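Local structure of glycosyl hydrolase, family 38 (Enterococcus faecalis, 5KBP) at residues A[282-287]-A[696-701]; A[429-434]-A[470-475]; A[717-722]-A[736-741]. The protein probably hydrolyses alpha-mannosidic linkages, as family 38 glycoside hydrolases do, and binds calcium. All coordinates share one frame; numbering follows the deposited sequence.

In the fold
Contacts 1 and 3 lie in the buried part of the chain and share the nine-stranded antiparallel sheet of the C-terminal region. Their centres are about 13 Å apart, and Arg698 of contact 1 meets Tyr738 of contact 3. Contact 1 is ionic and joins a loop of the N-terminal domain to an outer strand of the sheet. Contact 3 is apolar and packs that sheet against a second one. Contact 2 lies farther out, with its centre about 59 Å from that of contact 1 and about 50 Å from that of contact 3. It is a partly buried aromatic pair in a separate three-stranded sheet, and the second subunit packs on it.

Contact 1 (A[282-287]-A[696-701]); sequences TGELTS and VTRPNQ
Glu284 reaches from the loop 282-287 to Val696 and Arg698 on the strand that ends at Pro699. Its CB points toward that strand, but the touching starts one atom further on. CG comes within 4.0 Å of CG2 of Val696. The chain is extended at this point (chi2 -179°), which carries the carboxylate straight out to the strand. CD then lies 3.5 Å from Val696 CG2, so the valine, coming from the opposite direction, packs against the root of the carboxylate.

The two oxygens make a two-pronged salt bridge with Arg698. NE of Arg698 gives a hydrogen bond to Glu284 OE1 at 3.1 Å with an N-H...O angle of 152°. OE1 accepts it with its syn lone pair. NH1 of Arg698 bonds to Glu284 OE2, but the modelled separation is very short and its exact value is doubtful.

This bridge joins two regions far apart in sequence. The loop follows strand 280-282 of the N-terminal domain, and strand 695-699 is an outer strand of the nine-stranded antiparallel sheet in the C-terminal region. The carboxylate and guanidinium planes are tilted 27° against each other, and OE1 lies somewhat out of the guanidinium plane.

Val696 also packs on both partners with its other branch. Its CG1 sits 3.6 Å above the centre of one guanidinium face and 3.4 Å from Glu284 OE2. The remaining nitrogen, Arg698 NH2, is hydrogen-bonded to Tyr738 OH and weakly to His714 O. Phe96 and Ser691 also touch the Glu284 side chain.

Contact 2 (A[429-434]-A[470-475]); sequences LPFYTG and VRFGYD
Phe431 and Phe472 meet through their rings, and the two side chains cross at about a right angle. The ring planes are inclined at 43° and the centroids are 5.8 Å apart. CZ of Phe431 does the touching. It lies 3.7 Å from CD1 and 3.9 Å from CE1 of Phe472. The CB of Phe431 already points toward segment 470-475. Phe472 brings its ring across with CG roughly anti to the backbone N (chi1 156°).

Phe472 is on strand 463-475, and Phe431 is in the segment 429-434 at the end of strand 416-430. These are the outer strands of a three-stranded antiparallel sheet. Strand 483-499 runs between. Phe431 packs on Pro484 and Phe472 on Met486 of that middle strand, so the rings meet across it. Thr433 N bonds to Pro430 O at 3.1 Å and holds the turn that carries Phe431.

The second subunit packs against the same pair. Phe763 of that subunit makes an edge-to-face contact with Phe472, and its Trp760 packs on Phe431. Between the two segments the contact is apolar, ring carbon on ring carbon, and the second subunit adds further aromatic rings to form a cluster at the interface.

Contact 3 (A[717-722]-A[736-741]); sequences AFVNVH and NEYEVL
Val719 and Tyr738 form the tight part of this contact. CG2 of Val719 lies over one face of the tyrosine ring, 4.0 Å from the ring centroid and 28° off the normal, which is a CH-pi contact. The same methyl is 3.5 Å from Tyr738 CE2, its nearest ring atom. With CG2 anti to the backbone N, Val719 turns this branch onto the ring.

The second pair is looser. CG2 of Val721 and CG1 of Val740 meet tip to tip at 4.1 Å, and Val740 is partly exposed. CG2 of Val740 lies at the edge of the Tyr738 ring, in its plane, so the two halves of the contact adjoin.

The strands 718-722 and 737-740 belong to two different antiparallel sheets, packed face to face as in a beta sandwich. Ile746 of strand 745-753 touches both Val719 and Val721 and extends the apolar layer. Asn720 points away, to the side of helix 789-799, where its OD1 accepts a hydrogen bond from ND1 of His722 at 2.7 Å. Glu739 points away from its own sheet and forms a salt bridge with Arg675.

Between segments 717-722 and 736-741 the contact is methyl and ring surface, which depends on fit. The hydroxyl of the buried tyrosine is satisfied by His687 NE2 and Arg698 NH2. Both belong to the facing sheet, so Tyr738 adds polar links between the sheets.

Contact 1 (A[282-287]-A[696-701])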
loop_
_atom_site.group_PDB
_atom_site.type_symbol
_atom_site.label_atom_id
_atom_site.label_comp_id
_atom_site.label_asym_id
_atom_site.label_seq_id
_atom_site.Cartn_x
_atom_site.Cartn_y
_atom_site.Cartn_z
ATOM N N THR A 282 -37.898 -10.440 -11.706
ATOM C CA THR A 282 -38.190 -9.259 -10.904
ATOM C C THR A 282 -37.348 -9.262 -9.637
ATOM O O THR A 282 -37.325 -10.256 -8.903
ATOM C CB THR A 282 -39.677 -9.191 -10.536
ATOM O OG1 THR A 282 -40.464 -9.127 -11.729
ATOM C CG2 THR A 282 -39.954 -7.963 -9.679
ATOM N N GLY A 283 -36.660 -8.148 -9.388
ATOM C CA GLY A 283 -35.983 -7.955 -8.117
ATOM C C GLY A 283 -34.589 -8.562 -8.066
ATOM O O GLY A 283 -33.876 -8.647 -9.068
ATOM N N GLU A 284 -34.201 -8.988 -6.865
ATOM C CA GLU A 284 -32.871 -9.538 -6.642
ATOM C C GLU A 284 -32.681 -10.835 -7.418
ATOM O O GLU A 284 -33.621 -11.608 -7.629
ATOM C CB GLU A 284 -32.641 -9.798 -5.151
ATOM C CG GLU A 284 -32.299 -8.575 -4.317
ATOM C CD GLU A 284 -32.061 -8.930 -2.861
ATOM O OE1 GLU A 284 -32.494 -10.024 -2.442
ATOM O OE2 GLU A 284 -31.440 -8.123 -2.138
ATOM N N LEU A 285 -31.440 -11.072 -7.830
ATOM C CA LEU A 285 -31.015 -12.325 -8.444
ATOM C C LEU A 285 -29.897 -12.877 -7.567
ATOM O O LEU A 285 -28.715 -12.649 -7.832
ATOM C CB LEU A 285 -30.556 -12.120 -9.889
ATOM C CG LEU A 285 -31.510 -11.368 -10.818
ATOM C CD1 LEU A 285 -30.937 -11.295 -12.224
ATOM C CD2 LEU A 285 -32.886 -12.015 -10.828
ATOM N N THR A 286 -30.275 -13.595 -6.510
ATOM C CA THR A 286 -29.333 -14.093 -5.516
ATOM C C THR A 286 -29.243 -15.619 -5.527
ATOM O O THR A 286 -28.916 -16.232 -4.508
ATOM C CB THR A 286 -29.717 -13.594 -4.124
ATOM O OG1 THR A 286 -30.378 -12.327 -4.238
ATOM C CG2 THR A 286 -28.478 -13.423 -3.253
ATOM N N SER A 287 -29.528 -16.237 -6.676
ATOM C CA SER A 287 -29.497 -17.693 -6.821
ATOM C C SER A 287 -30.406 -18.369 -5.797
ATOM O O SER A 287 -30.035 -19.365 -5.171
ATOM C CB SER A 287 -28.067 -18.231 -6.719
ATOM O OG SER A 287 -27.209 -17.582 -7.641
ATOM N N VAL A 696 -35.183 -4.445 0.783
ATOM C CA VAL A 696 -35.630 -5.622 0.047
ATOM C C VAL A 696 -36.326 -6.588 0.997
ATOM O O VAL A 696 -35.918 -6.760 2.154
ATOM C CB VAL A 696 -34.447 -6.293 -0.679
ATOM C CG1 VAL A 696 -33.426 -6.831 0.316
ATOM C CG2 VAL A 696 -34.938 -7.392 -1.604
ATOM N N THR A 697 -37.397 -7.210 0.509
ATOM C CA THR A 697 -38.125 -8.226 1.258
ATOM C C THR A 697 -37.589 -9.598 0.870
ATOM O O THR A 697 -37.587 -9.958 -0.313
ATOM C CB THR A 697 -39.625 -8.133 0.982
ATOM O OG1 THR A 697 -40.127 -6.879 1.466
ATOM C CG2 THR A 697 -40.366 -9.268 1.669
ATOM N N ARG A 698 -37.130 -10.359 1.863
ATOM C CA ARG A 698 -36.533 -11.658 1.616
ATOM C C ARG A 698 -37.312 -12.752 2.338
ATOM O O ARG A 698 -37.821 -12.523 3.440
ATOM C CB ARG A 698 -35.065 -11.683 2.071
ATOM C CG ARG A 698 -34.175 -10.685 1.342
ATOM C CD ARG A 698 -32.706 -11.038 1.501
ATOM N NE ARG A 698 -31.866 -10.332 0.537
ATOM C CZ ARG A 698 -30.960 -9.417 0.860
ATOM N NH1 ARG A 698 -30.243 -8.827 -0.087
ATOM N NH2 ARG A 698 -30.760 -9.099 2.131
ATOM N N PRO A 699 -37.424 -13.940 1.748
ATOM C CA PRO A 699 -38.217 -15.003 2.373
ATOM C C PRO A 699 -37.429 -15.767 3.426
ATOM O O PRO A 699 -36.223 -15.988 3.296
ATOM C CB PRO A 699 -38.574 -15.909 1.190
ATOM C CG PRO A 699 -37.411 -15.758 0.265
ATOM C CD PRO A 699 -36.917 -14.337 0.422
ATOM N N ASN A 700 -38.135 -16.171 4.483
ATOM C CA ASN A 700 -37.556 -17.053 5.488
ATOM C C ASN A 700 -37.710 -18.522 5.123
ATOM O O ASN A 700 -36.843 -19.334 5.467
ATOM C CB ASN A 700 -38.195 -16.793 6.855
ATOM C CG ASN A 700 -37.947 -15.384 7.354
ATOM O OD1 ASN A 700 -36.930 -14.770 7.036
ATOM N ND2 ASN A 700 -38.880 -14.864 8.144
ATOM N N GLN A 701 -38.795 -18.875 4.435
ATOM C CA GLN A 701 -38.971 -20.234 3.940
ATOM C C GLN A 701 -38.019 -20.476 2.775
ATOM O O GLN A 701 -38.040 -19.746 1.780
ATOM C CB GLN A 701 -40.419 -20.460 3.512
#

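Contact 2 (A[429-434]-A[470-475])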
loop_
_atom_site.group_PDB
_atom_site.type_symbol
_atom_site.label_atom_id
_atom_site.label_comp_id
_atom_site.label_asym_id
_atom_site.label_seq_id
_atom_site.Cartn_x
_atom_site.Cartn_y
_atom_site.Cartn_z
ATOM N N LEU A 429 0.412 27.567 24.193
ATOM C CA LEU A 429 1.732 28.164 24.373
ATOM C C LEU A 429 2.601 27.832 23.168
ATOM O O LEU A 429 3.105 26.702 23.059
ATOM C CB LEU A 429 2.388 27.658 25.661
ATOM C CG LEU A 429 1.637 27.868 26.978
ATOM C CD1 LEU A 429 2.485 27.398 28.152
ATOM C CD2 LEU A 429 1.228 29.324 27.152
ATOM N N PRO A 430 2.804 28.763 22.237
ATOM C CA PRO A 430 3.654 28.474 21.077
ATOM C C PRO A 430 5.094 28.214 21.493
ATOM O O PRO A 430 5.543 28.617 22.568
ATOM C CB PRO A 430 3.538 29.742 20.223
ATOM C CG PRO A 430 2.293 30.424 20.704
ATOM C CD PRO A 430 2.202 30.103 22.162
ATOM N N PHE A 431 5.826 27.525 20.612
ATOM C CA PHE A 431 7.186 27.116 20.948
ATOM C C PHE A 431 8.128 28.305 21.085
ATOM O O PHE A 431 9.092 28.237 21.857
ATOM C CB PHE A 431 7.721 26.137 19.903
ATOM C CG PHE A 431 7.388 24.700 20.192
ATOM C CD1 PHE A 431 6.411 24.371 21.118
ATOM C CD2 PHE A 431 8.067 23.678 19.550
ATOM C CE1 PHE A 431 6.109 23.049 21.387
ATOM C CE2 PHE A 431 7.771 22.356 19.816
ATOM C CZ PHE A 431 6.790 22.041 20.736
ATOM N N TYR A 432 7.874 29.399 20.363
ATOM C CA TYR A 432 8.752 30.558 20.481
ATOM C C TYR A 432 8.627 31.257 21.828
ATOM O O TYR A 432 9.396 32.186 22.096
ATOM C CB TYR A 432 8.489 31.556 19.344
ATOM C CG TYR A 432 7.090 32.137 19.280
ATOM C CD1 TYR A 432 6.708 33.183 20.112
ATOM C CD2 TYR A 432 6.163 31.663 18.361
ATOM C CE1 TYR A 432 5.436 33.721 20.049
ATOM C CE2 TYR A 432 4.890 32.200 18.287
ATOM C CZ TYR A 432 4.532 33.226 19.134
ATOM O OH TYR A 432 3.265 33.760 19.066
ATOM N N THR A 433 7.688 30.835 22.678
ATOM C CA THR A 433 7.569 31.426 24.006
ATOM C C THR A 433 8.694 30.957 24.922
ATOM O O THR A 433 9.266 31.758 25.672
ATOM C CB THR A 433 6.206 31.085 24.609
ATOM O OG1 THR A 433 5.169 31.617 23.777
ATOM C CG2 THR A 433 6.074 31.668 26.009
ATOM N N GLY A 434 9.030 29.676 24.875
ATOM C CA GLY A 434 10.087 29.167 25.720
ATOM C C GLY A 434 10.443 27.736 25.389
ATOM O O GLY A 434 10.204 27.258 24.278
ATOM N N VAL A 470 -3.177 17.892 28.226
ATOM C CA VAL A 470 -2.084 18.770 27.829
ATOM C C VAL A 470 -1.155 17.964 26.934
ATOM O O VAL A 470 -0.549 16.983 27.385
ATOM C CB VAL A 470 -1.325 19.333 29.039
ATOM C CG1 VAL A 470 -0.128 20.149 28.577
ATOM C CG2 VAL A 470 -2.251 20.173 29.906
ATOM N N ARG A 471 -1.045 18.370 25.671
ATOM C CA ARG A 471 -0.237 17.640 24.708
ATOM C C ARG A 471 0.344 18.615 23.696
ATOM O O ARG A 471 -0.022 19.792 23.646
ATOM C CB ARG A 471 -1.055 16.560 23.993
ATOM C CG ARG A 471 -2.168 17.122 23.124
ATOM C CD ARG A 471 -2.883 16.035 22.345
ATOM N NE ARG A 471 -3.997 16.579 21.575
ATOM C CZ ARG A 471 -5.246 16.652 22.024
ATOM N NH1 ARG A 471 -5.540 16.211 23.239
ATOM N NH2 ARG A 471 -6.202 17.165 21.261
ATOM N N PHE A 472 1.259 18.101 22.882
ATOM C CA PHE A 472 1.837 18.863 21.789
ATOM C C PHE A 472 0.853 18.952 20.628
ATOM O O PHE A 472 0.033 18.054 20.410
ATOM C CB PHE A 472 3.151 18.219 21.339
ATOM C CG PHE A 472 3.538 18.535 19.922
ATOM C CD1 PHE A 472 4.166 19.730 19.611
ATOM C CD2 PHE A 472 3.290 17.629 18.903
ATOM C CE1 PHE A 472 4.527 20.020 18.308
ATOM C CE2 PHE A 472 3.647 17.914 17.599
ATOM C CZ PHE A 472 4.268 19.110 17.302
ATOM N N GLY A 473 0.931 20.059 19.892
ATOM C CA GLY A 473 0.096 20.261 18.724
ATOM C C GLY A 473 0.743 21.267 17.800
ATOM O O GLY A 473 1.678 21.980 18.174
ATOM N N TYR A 474 0.231 21.319 16.573
ATOM C CA TYR A 474 0.774 22.224 15.571
ATOM C C TYR A 474 -0.340 22.686 14.644
ATOM O O TYR A 474 -1.416 22.086 14.577
ATOM C CB TYR A 474 1.899 21.565 14.760
ATOM C CG TYR A 474 1.476 20.319 14.015
ATOM C CD1 TYR A 474 1.465 19.084 14.646
ATOM C CD2 TYR A 474 1.092 20.379 12.681
ATOM C CE1 TYR A 474 1.079 17.942 13.975
ATOM C CE2 TYR A 474 0.703 19.239 12.000
ATOM C CZ TYR A 474 0.699 18.025 12.652
ATOM O OH TYR A 474 0.316 16.886 11.983
ATOM N N ASP A 475 -0.065 23.777 13.934
ATOM C CA ASP A 475 -0.942 24.291 12.896
ATOM C C ASP A 475 -0.174 24.375 11.586
ATOM O O ASP A 475 1.031 24.644 11.570
ATOM C CB ASP A 475 -1.503 25.674 13.254
ATOM C CG ASP A 475 -2.624 25.603 14.269
ATOM O OD1 ASP A 475 -3.130 24.490 14.520
ATOM O OD2 ASP A 475 -3.007 26.662 14.806
#

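Contact 3 (A[717-722]-A[736-741])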
loop_
_atom_site.group_PDB
_atom_site.type_symbol
_atom_site.label_atom_id
_atom_site.label_comp_id
_atom_site.label_asym_id
_atom_site.label_seq_id
_atom_site.Cartn_x
_atom_site.Cartn_y
_atom_site.Cartn_z
ATOM N N ALA A 717 -26.896 -1.665 5.922
ATOM C CA ALA A 717 -26.905 -0.946 7.189
ATOM C C ALA A 717 -27.725 -1.625 8.276
ATOM O O ALA A 717 -27.451 -1.404 9.459
ATOM C CB ALA A 717 -27.428 0.480 6.986
ATOM N N PHE A 718 -28.713 -2.447 7.923
ATOM C CA PHE A 718 -29.596 -3.009 8.937
ATOM C C PHE A 718 -30.303 -4.246 8.396
ATOM O O PHE A 718 -30.244 -4.558 7.205
ATOM C CB PHE A 718 -30.622 -1.973 9.411
ATOM C CG PHE A 718 -31.453 -1.391 8.303
ATOM C CD1 PHE A 718 -32.584 -2.049 7.846
ATOM C CD2 PHE A 718 -31.108 -0.182 7.719
ATOM C CE1 PHE A 718 -33.349 -1.519 6.825
ATOM C CE2 PHE A 718 -31.872 0.355 6.700
ATOM C CZ PHE A 718 -32.994 -0.316 6.253
ATOM N N VAL A 719 -30.982 -4.941 9.308
ATOM C CA VAL A 719 -31.881 -6.046 8.993
ATOM C C VAL A 719 -33.027 -6.000 9.998
ATOM O O VAL A 719 -32.817 -5.688 11.176
ATOM C CB VAL A 719 -31.151 -7.406 9.024
ATOM C CG1 VAL A 719 -30.450 -7.611 10.357
ATOM C CG2 VAL A 719 -32.122 -8.541 8.753
ATOM N N ASN A 720 -34.242 -6.294 9.534
ATOM C CA ASN A 720 -35.438 -6.119 10.345
ATOM C C ASN A 720 -36.323 -7.355 10.287
ATOM O O ASN A 720 -36.412 -8.022 9.252
ATOM C CB ASN A 720 -36.233 -4.889 9.886
ATOM C CG ASN A 720 -37.552 -4.735 10.617
ATOM O OD1 ASN A 720 -38.583 -5.236 10.170
ATOM N ND2 ASN A 720 -37.524 -4.043 11.749
ATOM N N VAL A 721 -36.976 -7.650 11.410
ATOM C CA VAL A 721 -37.984 -8.698 11.514
ATOM C C VAL A 721 -39.168 -8.120 12.275
ATOM O O VAL A 721 -38.998 -7.587 13.376
ATOM C CB VAL A 721 -37.441 -9.952 12.227
ATOM C CG1 VAL A 721 -38.583 -10.868 12.638
ATOM C CG2 VAL A 721 -36.457 -10.692 11.332
ATOM N N HIS A 722 -40.360 -8.215 11.691
ATOM C CA HIS A 722 -41.529 -7.603 12.302
ATOM C C HIS A 722 -42.790 -8.337 11.870
ATOM O O HIS A 722 -42.835 -8.976 10.817
ATOM C CB HIS A 722 -41.640 -6.117 11.936
ATOM C CG HIS A 722 -42.028 -5.871 10.512
ATOM N ND1 HIS A 722 -41.106 -5.772 9.493
ATOM C CD2 HIS A 722 -43.243 -5.701 9.936
ATOM C CE1 HIS A 722 -41.733 -5.553 8.351
ATOM N NE2 HIS A 722 -43.031 -5.506 8.592
ATOM N N ASN A 736 -21.640 -7.268 7.291
ATOM C CA ASN A 736 -22.513 -7.366 6.129
ATOM C C ASN A 736 -23.098 -8.756 5.903
ATOM O O ASN A 736 -23.871 -8.932 4.955
ATOM C CB ASN A 736 -21.755 -6.916 4.876
ATOM C CG ASN A 736 -21.246 -5.492 4.987
ATOM O OD1 ASN A 736 -20.047 -5.238 4.880
ATOM N ND2 ASN A 736 -22.158 -4.554 5.209
ATOM N N GLU A 737 -22.763 -9.741 6.732
ATOM C CA GLU A 737 -23.356 -11.070 6.637
ATOM C C GLU A 737 -24.310 -11.285 7.802
ATOM O O GLU A 737 -23.950 -11.039 8.959
ATOM C CB GLU A 737 -22.291 -12.169 6.632
ATOM C CG GLU A 737 -22.858 -13.547 6.315
ATOM C CD GLU A 737 -21.872 -14.664 6.575
ATOM O OE1 GLU A 737 -21.906 -15.247 7.679
ATOM O OE2 GLU A 737 -21.058 -14.957 5.677
ATOM N N TYR A 738 -25.519 -11.752 7.495
ATOM C CA TYR A 738 -26.512 -12.061 8.511
ATOM C C TYR A 738 -27.277 -13.307 8.094
ATOM O O TYR A 738 -27.182 -13.774 6.954
ATOM C CB TYR A 738 -27.482 -10.892 8.733
ATOM C CG TYR A 738 -28.539 -10.765 7.658
ATOM C CD1 TYR A 738 -28.270 -10.098 6.472
ATOM C CD2 TYR A 738 -29.806 -11.312 7.830
ATOM C CE1 TYR A 738 -29.230 -9.977 5.487
ATOM C CE2 TYR A 738 -30.770 -11.200 6.847
ATOM C CZ TYR A 738 -30.477 -10.530 5.679
ATOM O OH TYR A 738 -31.434 -10.414 4.699
ATOM N N GLU A 739 -28.051 -13.841 9.035
ATOM C CA GLU A 739 -28.938 -14.962 8.762
ATOM C C GLU A 739 -30.109 -14.903 9.730
ATOM O O GLU A 739 -29.912 -14.701 10.932
ATOM C CB GLU A 739 -28.206 -16.303 8.893
ATOM C CG GLU A 739 -29.108 -17.514 8.703
ATOM C CD GLU A 739 -28.346 -18.824 8.729
ATOM O OE1 GLU A 739 -28.832 -19.806 8.131
ATOM O OE2 GLU A 739 -27.260 -18.872 9.344
ATOM N N VAL A 740 -31.316 -15.068 9.204
ATOM C CA VAL A 740 -32.529 -15.115 10.012
ATOM C C VAL A 740 -32.845 -16.582 10.265
ATOM O O VAL A 740 -33.225 -17.314 9.345
ATOM C CB VAL A 740 -33.697 -14.397 9.324
ATOM C CG1 VAL A 740 -34.915 -14.380 10.232
ATOM C CG2 VAL A 740 -33.291 -12.984 8.938
ATOM N N LEU A 741 -32.685 -17.016 11.511
ATOM C CA LEU A 741 -32.857 -18.420 11.845
ATOM C C LEU A 741 -34.339 -18.795 11.851
ATOM O O LEU A 741 -35.230 -17.944 11.755
ATOM C CB LEU A 741 -32.208 -18.731 13.194
ATOM C CG LEU A 741 -30.756 -19.227 13.171
ATOM C CD1 LEU A 741 -29.873 -18.374 12.267
ATOM C CD2 LEU A 741 -30.187 -19.267 14.580
#